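Local coordinates for sulfate adenylyltransferase (Allochromatium vinosum, PDB 4DNX), which catalyses the transfer of an adenylyl group from ATP to sulfate, yielding adenosine 5'-phosphosulfate and diphosphate, at residues 130-135 and 147-152; 37-42 and 268-273; 331-336 and 342-347. All blocks are in the same frame, centred on the assembly; numbering follows the deposited sequence.

Interaction 1 (130-135 and 147-152); sequences LMTEQV and ETFNSQ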
loop_
_atom_site.group_PDB
_atom_site.type_symbol
_atom_site.label_atom_id
_atom_site.label_comp_id
_atom_site.label_asym_id
_atom_site.label_seq_id
_atom_site.Cartn_x
_atom_site.Cartn_y
_atom_site.Cartn_z
ATOM N N LEU A 130 -28.220 -10.279 25.371
ATOM C CA LEU A 130 -27.666 -9.161 26.141
ATOM C C LEU A 130 -26.673 -8.392 25.258
ATOM O O LEU A 130 -26.750 -7.156 25.129
ATOM C CB LEU A 130 -26.985 -9.652 27.429
ATOM C CG LEU A 130 -26.312 -8.623 28.355
ATOM C CD1 LEU A 130 -27.253 -7.494 28.697
ATOM C CD2 LEU A 130 -25.833 -9.305 29.639
ATOM N N MET A 131 -25.768 -9.122 24.600
ATOM C CA MET A 131 -24.742 -8.460 23.752
ATOM C C MET A 131 -25.405 -7.756 22.543
ATOM O O MET A 131 -25.023 -6.646 22.202
ATOM C CB MET A 131 -23.658 -9.460 23.272
ATOM C CG MET A 131 -22.711 -9.944 24.399
ATOM S SD MET A 131 -21.312 -10.880 23.872
ATOM C CE MET A 131 -22.091 -12.470 23.451
ATOM N N THR A 132 -26.410 -8.402 21.930
ATOM C CA THR A 132 -27.136 -7.851 20.782
ATOM C C THR A 132 -27.838 -6.527 21.135
ATOM O O THR A 132 -27.611 -5.519 20.447
ATOM C CB THR A 132 -28.204 -8.867 20.284
ATOM O OG1 THR A 132 -27.518 -10.010 19.770
ATOM C CG2 THR A 132 -29.048 -8.275 19.187
ATOM N N GLU A 133 -28.632 -6.529 22.196
ATOM C CA GLU A 133 -29.354 -5.327 22.611
ATOM C C GLU A 133 -28.383 -4.173 22.970
ATOM O O GLU A 133 -28.629 -3.014 22.618
ATOM C CB GLU A 133 -30.303 -5.637 23.772
ATOM C CG GLU A 133 -31.194 -4.458 24.087
ATOM C CD GLU A 133 -30.490 -3.453 24.988
ATOM O OE1 GLU A 133 -30.745 -2.221 24.861
ATOM O OE2 GLU A 133 -29.666 -3.905 25.819
ATOM N N GLN A 134 -27.284 -4.493 23.636
ATOM C CA GLN A 134 -26.309 -3.465 24.050
ATOM C C GLN A 134 -25.503 -2.870 22.877
ATOM O O GLN A 134 -25.293 -1.638 22.799
ATOM C CB GLN A 134 -25.367 -4.022 25.133
ATOM C CG GLN A 134 -26.071 -4.301 26.458
ATOM C CD GLN A 134 -26.407 -3.020 27.188
ATOM O OE1 GLN A 134 -25.530 -2.359 27.737
ATOM N NE2 GLN A 134 -27.662 -2.646 27.170
ATOM N N VAL A 135 -25.059 -3.723 21.958
ATOM C CA VAL A 135 -24.235 -3.241 20.821
ATOM C C VAL A 135 -25.077 -2.517 19.763
ATOM O O VAL A 135 -24.699 -1.431 19.287
ATOM C CB VAL A 135 -23.443 -4.373 20.175
ATOM C CG1 VAL A 135 -22.749 -3.895 18.888
ATOM C CG2 VAL A 135 -22.376 -4.906 21.153
ATOM N N GLU A 147 -28.827 -9.347 12.638
ATOM C CA GLU A 147 -29.020 -10.631 11.924
ATOM C C GLU A 147 -27.661 -11.303 11.706
ATOM O O GLU A 147 -27.504 -12.485 11.999
ATOM C CB GLU A 147 -29.739 -10.434 10.593
ATOM C CG GLU A 147 -30.064 -11.747 9.852
ATOM C CD GLU A 147 -30.687 -11.494 8.484
ATOM O OE1 GLU A 147 -31.888 -11.791 8.302
ATOM O OE2 GLU A 147 -29.981 -10.970 7.583
ATOM N N THR A 148 -26.674 -10.555 11.226
ATOM C CA THR A 148 -25.328 -11.105 11.017
ATOM C C THR A 148 -24.732 -11.630 12.306
ATOM O O THR A 148 -24.173 -12.736 12.350
ATOM C CB THR A 148 -24.390 -10.014 10.373
ATOM O OG1 THR A 148 -24.899 -9.717 9.065
ATOM C CG2 THR A 148 -22.912 -10.477 10.303
ATOM N N PHE A 149 -24.842 -10.837 13.380
ATOM C CA PHE A 149 -24.187 -11.201 14.645
ATOM C C PHE A 149 -24.751 -12.531 15.146
ATOM O O PHE A 149 -24.011 -13.377 15.660
ATOM C CB PHE A 149 -24.426 -10.072 15.692
ATOM C CG PHE A 149 -23.741 -10.298 17.035
ATOM C CD1 PHE A 149 -22.347 -10.382 17.113
ATOM C CD2 PHE A 149 -24.496 -10.443 18.205
ATOM C CE1 PHE A 149 -21.701 -10.596 18.371
ATOM C CE2 PHE A 149 -23.876 -10.653 19.456
ATOM C CZ PHE A 149 -22.469 -10.717 19.519
ATOM N N ASN A 150 -26.053 -12.702 14.960
ATOM C CA ASN A 150 -26.753 -13.859 15.492
ATOM C C ASN A 150 -26.781 -15.036 14.519
ATOM O O ASN A 150 -27.454 -16.055 14.782
ATOM C CB ASN A 150 -28.180 -13.456 15.895
ATOM C CG ASN A 150 -28.198 -12.717 17.220
ATOM O OD1 ASN A 150 -28.215 -13.332 18.283
ATOM N ND2 ASN A 150 -28.152 -11.393 17.163
ATOM N N SER A 151 -26.041 -14.911 13.421
ATOM C CA SER A 151 -26.066 -15.911 12.339
ATOM C C SER A 151 -24.736 -16.602 12.144
ATOM O O SER A 151 -24.494 -17.142 11.064
ATOM C CB SER A 151 -26.503 -15.271 11.016
ATOM O OG SER A 151 -27.909 -15.121 11.043
ATOM N N GLN A 152 -23.918 -16.639 13.193
ATOM C CA GLN A 152 -22.552 -17.128 13.073
ATOM C C GLN A 152 -22.289 -18.412 13.836
ATOM O O GLN A 152 -21.185 -18.977 13.725
ATOM C CB GLN A 152 -21.563 -16.096 13.603
ATOM C CG GLN A 152 -21.616 -14.727 12.886
ATOM C CD GLN A 152 -20.680 -13.752 13.559
ATOM O OE1 GLN A 152 -19.511 -13.680 13.203
ATOM N NE2 GLN A 152 -21.154 -13.081 14.621
#

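Interaction 2 (37-42 and 268-273); sequences SSQAAG and DMLYAG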
loop_
_atom_site.group_PDB
_atom_site.type_symbol
_atom_site.label_atom_id
_atom_site.label_comp_id
_atom_site.label_asym_id
_atom_site.label_seq_id
_atom_site.Cartn_x
_atom_site.Cartn_y
_atom_site.Cartn_z
ATOM N N SER A 37 -16.157 -16.528 10.127
ATOM C CA SER A 37 -17.150 -15.658 9.439
ATOM C C SER A 37 -16.469 -14.456 8.795
ATOM O O SER A 37 -15.350 -14.052 9.165
ATOM C CB SER A 37 -18.206 -15.155 10.422
ATOM O OG SER A 37 -17.629 -14.266 11.385
ATOM N N SER A 38 -17.164 -13.822 7.860
ATOM C CA SER A 38 -16.622 -12.563 7.319
ATOM C C SER A 38 -16.412 -11.507 8.433
ATOM O O SER A 38 -15.429 -10.702 8.354
ATOM C CB SER A 38 -17.528 -12.058 6.168
ATOM O OG SER A 38 -17.058 -10.878 5.560
ATOM N N GLN A 39 -17.292 -11.488 9.457
ATOM C CA GLN A 39 -17.144 -10.563 10.581
ATOM C C GLN A 39 -15.830 -10.828 11.339
ATOM O O GLN A 39 -15.060 -9.895 11.560
ATOM C CB GLN A 39 -18.373 -10.617 11.524
ATOM C CG GLN A 39 -18.143 -9.887 12.844
ATOM C CD GLN A 39 -19.406 -9.908 13.695
ATOM O OE1 GLN A 39 -19.449 -10.531 14.783
ATOM N NE2 GLN A 39 -20.448 -9.242 13.204
ATOM N N ALA A 40 -15.570 -12.082 11.673
ATOM C CA ALA A 40 -14.310 -12.401 12.339
ATOM C C ALA A 40 -13.115 -12.088 11.430
ATOM O O ALA A 40 -12.032 -11.705 11.917
ATOM C CB ALA A 40 -14.285 -13.863 12.777
ATOM N N ALA A 41 -13.230 -12.384 10.126
ATOM C CA ALA A 41 -12.105 -12.099 9.214
ATOM C C ALA A 41 -11.782 -10.599 9.182
ATOM O O ALA A 41 -10.609 -10.192 9.130
ATOM C CB ALA A 41 -12.382 -12.675 7.789
ATOM N N GLY A 42 -12.813 -9.765 9.158
ATOM C CA GLY A 42 -12.608 -8.303 9.177
ATOM C C GLY A 42 -11.969 -7.868 10.490
ATOM O O GLY A 42 -11.094 -6.988 10.523
ATOM N N ASP A 268 -16.233 -5.139 7.999
ATOM C CA ASP A 268 -17.666 -5.208 7.643
ATOM C C ASP A 268 -18.454 -4.231 8.506
ATOM O O ASP A 268 -18.314 -4.219 9.723
ATOM C CB ASP A 268 -18.210 -6.639 7.810
ATOM C CG ASP A 268 -17.733 -7.590 6.708
ATOM O OD1 ASP A 268 -17.225 -7.122 5.657
ATOM O OD2 ASP A 268 -17.883 -8.831 6.872
ATOM N N MET A 269 -19.289 -3.410 7.858
ATOM C CA MET A 269 -20.158 -2.491 8.592
ATOM C C MET A 269 -21.057 -3.209 9.612
ATOM O O MET A 269 -21.639 -4.273 9.307
ATOM C CB MET A 269 -21.074 -1.739 7.606
ATOM C CG MET A 269 -20.367 -0.793 6.649
ATOM S SD MET A 269 -21.502 -0.317 5.275
ATOM C CE MET A 269 -22.759 0.591 6.168
ATOM N N LEU A 270 -21.185 -2.617 10.807
ATOM C CA LEU A 270 -22.100 -3.144 11.830
ATOM C C LEU A 270 -23.523 -2.574 11.771
ATOM O O LEU A 270 -24.468 -3.130 12.361
ATOM C CB LEU A 270 -21.528 -2.906 13.238
ATOM C CG LEU A 270 -20.137 -3.468 13.537
ATOM C CD1 LEU A 270 -19.644 -2.967 14.867
ATOM C CD2 LEU A 270 -20.190 -5.016 13.576
ATOM N N TYR A 271 -23.672 -1.448 11.082
ATOM C CA TYR A 271 -24.929 -0.706 11.081
ATOM C C TYR A 271 -25.409 -0.367 12.504
ATOM O O TYR A 271 -26.605 -0.337 12.746
ATOM C CB TYR A 271 -26.038 -1.470 10.329
ATOM C CG TYR A 271 -25.710 -1.834 8.886
ATOM C CD1 TYR A 271 -25.979 -0.950 7.840
ATOM C CD2 TYR A 271 -25.168 -3.083 8.576
ATOM C CE1 TYR A 271 -25.685 -1.304 6.499
ATOM C CE2 TYR A 271 -24.861 -3.434 7.266
ATOM C CZ TYR A 271 -25.117 -2.550 6.238
ATOM O OH TYR A 271 -24.816 -2.939 4.950
ATOM N N ALA A 272 -24.479 -0.080 13.414
ATOM C CA ALA A 272 -24.791 0.061 14.849
ATOM C C ALA A 272 -24.826 1.506 15.336
ATOM O O ALA A 272 -24.863 1.787 16.552
ATOM C CB ALA A 272 -23.804 -0.803 15.683
ATOM N N GLY A 273 -24.847 2.441 14.387
ATOM C CA GLY A 273 -25.107 3.860 14.725
ATOM C C GLY A 273 -24.149 4.377 15.781
ATOM O O GLY A 273 -22.918 4.252 15.601
HETATM O O HOH W 1 -15.617 -8.552 3.994
HETATM O O HOH W 2 -15.596 -7.287 10.070
#

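Interaction 3 (331-336 and 342-347); sequences DNTAYS and VVMMRD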
loop_
_atom_site.group_PDB
_atom_site.type_symbol
_atom_site.label_atom_id
_atom_site.label_comp_id
_atom_site.label_asym_id
_atom_site.label_seq_id
_atom_site.Cartn_x
_atom_site.Cartn_y
_atom_site.Cartn_z
ATOM N N ASP A 331 -23.701 18.571 10.086
ATOM C CA ASP A 331 -25.154 18.564 9.884
ATOM C C ASP A 331 -25.383 18.813 8.388
ATOM O O ASP A 331 -24.408 19.001 7.628
ATOM C CB ASP A 331 -25.801 19.641 10.756
ATOM C CG ASP A 331 -27.289 19.410 10.999
ATOM O OD1 ASP A 331 -27.927 18.651 10.248
ATOM O OD2 ASP A 331 -27.826 20.025 11.945
ATOM N N ASN A 332 -26.650 18.801 7.969
ATOM C CA ASN A 332 -27.028 18.986 6.561
ATOM C C ASN A 332 -26.447 20.281 5.985
ATOM O O ASN A 332 -26.408 21.315 6.667
ATOM C CB ASN A 332 -28.548 19.056 6.417
ATOM C CG ASN A 332 -29.261 17.745 6.803
ATOM O OD1 ASN A 332 -28.779 16.646 6.533
ATOM N ND2 ASN A 332 -30.438 17.884 7.401
ATOM N N THR A 333 -26.010 20.206 4.735
ATOM C CA THR A 333 -25.492 21.389 4.011
ATOM C C THR A 333 -26.443 21.808 2.902
ATOM O O THR A 333 -27.346 21.060 2.500
ATOM C CB THR A 333 -24.133 21.114 3.317
ATOM O OG1 THR A 333 -24.295 20.078 2.329
ATOM C CG2 THR A 333 -23.037 20.710 4.292
ATOM N N ALA A 334 -26.247 23.027 2.400
ATOM C CA ALA A 334 -26.995 23.553 1.261
ATOM C C ALA A 334 -26.091 24.623 0.648
ATOM O O ALA A 334 -25.127 25.043 1.278
ATOM C CB ALA A 334 -28.305 24.178 1.695
ATOM N N TYR A 335 -26.390 25.030 -0.579
ATOM C CA TYR A 335 -25.673 26.105 -1.207
ATOM C C TYR A 335 -26.405 27.369 -0.809
ATOM O O TYR A 335 -27.610 27.496 -1.030
ATOM C CB TYR A 335 -25.717 25.981 -2.742
ATOM C CG TYR A 335 -24.992 27.100 -3.467
ATOM C CD1 TYR A 335 -23.606 27.050 -3.644
ATOM C CD2 TYR A 335 -25.692 28.195 -3.979
ATOM C CE1 TYR A 335 -22.927 28.076 -4.320
ATOM C CE2 TYR A 335 -25.022 29.224 -4.639
ATOM C CZ TYR A 335 -23.634 29.142 -4.798
ATOM O OH TYR A 335 -23.000 30.167 -5.478
ATOM N N SER A 336 -25.667 28.303 -0.210
ATOM C CA SER A 336 -26.204 29.620 0.118
ATOM C C SER A 336 -26.074 30.564 -1.069
ATOM O O SER A 336 -24.952 30.836 -1.521
ATOM C CB SER A 336 -25.424 30.264 1.279
ATOM O OG SER A 336 -25.833 31.626 1.412
ATOM N N VAL A 342 -21.244 26.564 -0.290
ATOM C CA VAL A 342 -21.891 25.525 0.477
ATOM C C VAL A 342 -21.655 25.782 1.969
ATOM O O VAL A 342 -20.526 26.071 2.384
ATOM C CB VAL A 342 -21.389 24.168 0.021
ATOM C CG1 VAL A 342 -21.967 23.076 0.904
ATOM C CG2 VAL A 342 -21.794 23.944 -1.449
ATOM N N VAL A 343 -22.726 25.725 2.753
ATOM C CA VAL A 343 -22.632 25.919 4.201
ATOM C C VAL A 343 -23.445 24.830 4.918
ATOM O O VAL A 343 -24.322 24.184 4.308
ATOM C CB VAL A 343 -23.136 27.314 4.644
ATOM C CG1 VAL A 343 -22.229 28.418 4.092
ATOM C CG2 VAL A 343 -24.604 27.575 4.210
ATOM N N MET A 344 -23.160 24.639 6.203
ATOM C CA MET A 344 -24.094 23.931 7.080
ATOM C C MET A 344 -25.244 24.887 7.415
ATOM O O MET A 344 -25.054 25.980 7.957
ATOM C CB MET A 344 -23.395 23.437 8.351
ATOM C CG MET A 344 -22.818 22.051 8.172
ATOM S SD MET A 344 -21.831 21.538 9.592
ATOM C CE MET A 344 -20.483 22.723 9.610
ATOM N N MET A 345 -26.456 24.462 7.093
ATOM C CA MET A 345 -27.633 25.311 7.266
ATOM C C MET A 345 -27.776 25.845 8.701
ATOM O O MET A 345 -28.100 27.019 8.915
ATOM C CB MET A 345 -28.875 24.547 6.821
ATOM C CG MET A 345 -28.795 24.038 5.375
ATOM S SD MET A 345 -30.405 23.512 4.752
ATOM C CE MET A 345 -30.394 21.816 5.285
ATOM N N ARG A 346 -27.462 24.983 9.669
ATOM C CA ARG A 346 -27.538 25.312 11.101
ATOM C C ARG A 346 -26.648 26.505 11.486
ATOM O O ARG A 346 -26.943 27.218 12.441
ATOM C CB ARG A 346 -27.226 24.061 11.962
ATOM C CG ARG A 346 -25.801 23.544 11.858
ATOM C CD ARG A 346 -25.147 23.286 13.229
ATOM N NE ARG A 346 -23.680 23.294 13.126
ATOM C CZ ARG A 346 -22.881 22.253 13.385
ATOM N NH1 ARG A 346 -23.382 21.090 13.791
ATOM N NH2 ARG A 346 -21.563 22.381 13.248
ATOM N N ASP A 347 -25.605 26.748 10.702
ATOM C CA ASP A 347 -24.612 27.781 10.984
ATOM C C ASP A 347 -24.869 29.069 10.213
ATOM O O ASP A 347 -24.097 30.020 10.316
ATOM C CB ASP A 347 -23.204 27.254 10.709
ATOM C CG ASP A 347 -22.762 26.219 11.744
ATOM O OD1 ASP A 347 -23.371 26.196 12.837
ATOM O OD2 ASP A 347 -21.834 25.419 11.466
HETATM O O HOH W 3 -26.063 20.600 14.367
HETATM O O HOH W 4 -27.265 22.161 9.077
#

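Interaction 1 (130-135 and 147-152)
Thr-132 and Asn-150 supply the polar part of this contact. The carboxamide ND2 of Asn-150 donates to the hydroxyl OG1 of Thr-132 at 3.0 Å, with an N-H...O angle of 162°. The oxygen lies in the amide plane of Asn-150, and the side chains of Thr-132 and Asn-150 approach each other from opposite directions. With OG1 of Thr-132 anti to its carbonyl carbon (chi1 -66°), the hydroxyl stays beside its own backbone and also bonds to the carbonyl of Met-128, one turn earlier in the helix. The ND2 of Asn-150 is likewise shared, since it also reaches the carbonyl of Val-146. A chain of bonds therefore runs from one helical backbone to the other through two short side chains, which fixes the rotation of both.

The helices joined are 125-136 and 144-149, consecutive in the PUA-like domain. Asn-150 is the first residue to leave helical geometry after the second of them, so the bond is made at that helix's exit. Just beyond, Gln-152 NE2 bonds back to the carbonyl O of Phe-149 at 3.1 Å.

The packing is arranged round the ring of Phe-149, a buried residue whose side chain leaves the backbone toward helix 125-136; CG anti to the backbone N (chi1 -177°) carries the ring on to Met-131 and Thr-132. Thr-132 OG1 sits at the ring edge, near its plane and 3.4 Å from Phe-149 CD2, so the same hydroxyl serves both halves of the contact. The apolar contact comes from the root of the Met-131 side chain: CB is 4.0 Å from Phe-149 CE2, approaching obliquely. The remainder of the methionine packs against helix 61-70 at Ala-64, Leu-65 and Ala-68, while Phe-149 also touches Leu-84 and Met-128.

Interaction 2 (37-42 and 268-273)
Asp-268, which buries more surface here than any other residue of the two segments, extends from the backbone toward the first turn of helix 38-48, where its carboxylate meets Ser-38. Its OD2 accepts a hydrogen bond from Ser-38 OG at 2.6 Å, through the syn lone pair. Ser-38 holds its OG anti to the backbone N (chi1 -178°), which carries the hydroxyl out to the acid; the same oxygen is also bonded by Asn-105 ND2. A water bridges the pair a second time, donating to Asp-268 OD1 at 2.7 Å and to Ser-38 OG at 3.2 Å. Both carboxylate oxygens are thus engaged close to the N-terminal end of a helix, where the helix dipole would be expected to stabilise negative charge.

Gln-39 takes part through its backbone carbonyl and, more loosely, its amide end. A second water links its carbonyl O to Asp-268 N, 3.1 Å from each. Its NE2 passes Leu-270 CD2 at 4.3 Å, while OE1 is held by Gln-152.

The contact spans the domain interface, joining helix 38-48 of the PUA-like part to the loop that leads from strand 260-266, an outermost strand of the parallel Rossmann-like sheet, into helix 274-287.

Interaction 3 (331-336 and 342-347)
Ala-334 and Val-343 form the hydrogen-bonded pair of a β-hairpin, each N 2.9 Å from the other's O. A further backbone bond, Met-345 N to Asn-332 O, follows just beyond the strands.

Met-345 packs on the face carrying Ala-334 and Val-343, laying CG 3.7 Å from Ala-334 CB and bringing CE to Asn-332 CB. Val-342 lies on the face it shares with Tyr-335: its CG2 is 4.2 Å from Tyr-335 CD1, and its CG1 meets Thr-333 CB. Helix 206-219 touches both Val-342 and Thr-333.

At the open end, Asp-331 CB passes Arg-346 CG at 4.1 Å. Asp-331 turns CG anti to its backbone N (chi1 -160°), and OD1 accepts from Asn-332 N and forms a salt bridge with Arg-296. Arg-346 places CG between its backbone N and carbonyl carbon (chi1 66°) and bends at chi2, so that NE pairs with Asp-347 OD1 in a 2.9 Å salt bridge while Met-344 SD lies over one guanidinium face. NH1 stays 4.9 Å from Asp-331 OD2, too far for direct pairing, and a water links them. An alanine in place of Asp-331 would probably deprive Arg-296 of an ionic partner and the bridging water of its acceptor.

Chemically, the strand pairing rests on backbone bonds, whereas at the charged end the two acids probably offset the charge of Arg-346 and Arg-296.

Interactions 1 and 2 form one continuous region, with centres 11 Å apart and interaction 1 nested inside the chain loop that interaction 2 closes. Gln-152 connects them: OE1 lies 2.7 Å from Ser-37 OG, and NE2 lies 3.1 Å from Gln-39 OE1. Interaction 3 stands apart, its nearest atoms about 15 Å from interaction 2 and about 22 Å from interaction 1. Both 268-273 and 331-336 nevertheless adjoin the GRDHAG motif, through Ala-299 and Arg-296 respectively, and Met-269 touches Arg-201 of the QTRN motif. In ATP sulfurylases these motifs line the nucleotide and sulfate site, so interactions 2 and 3 probably approach it from separate parts of the fold.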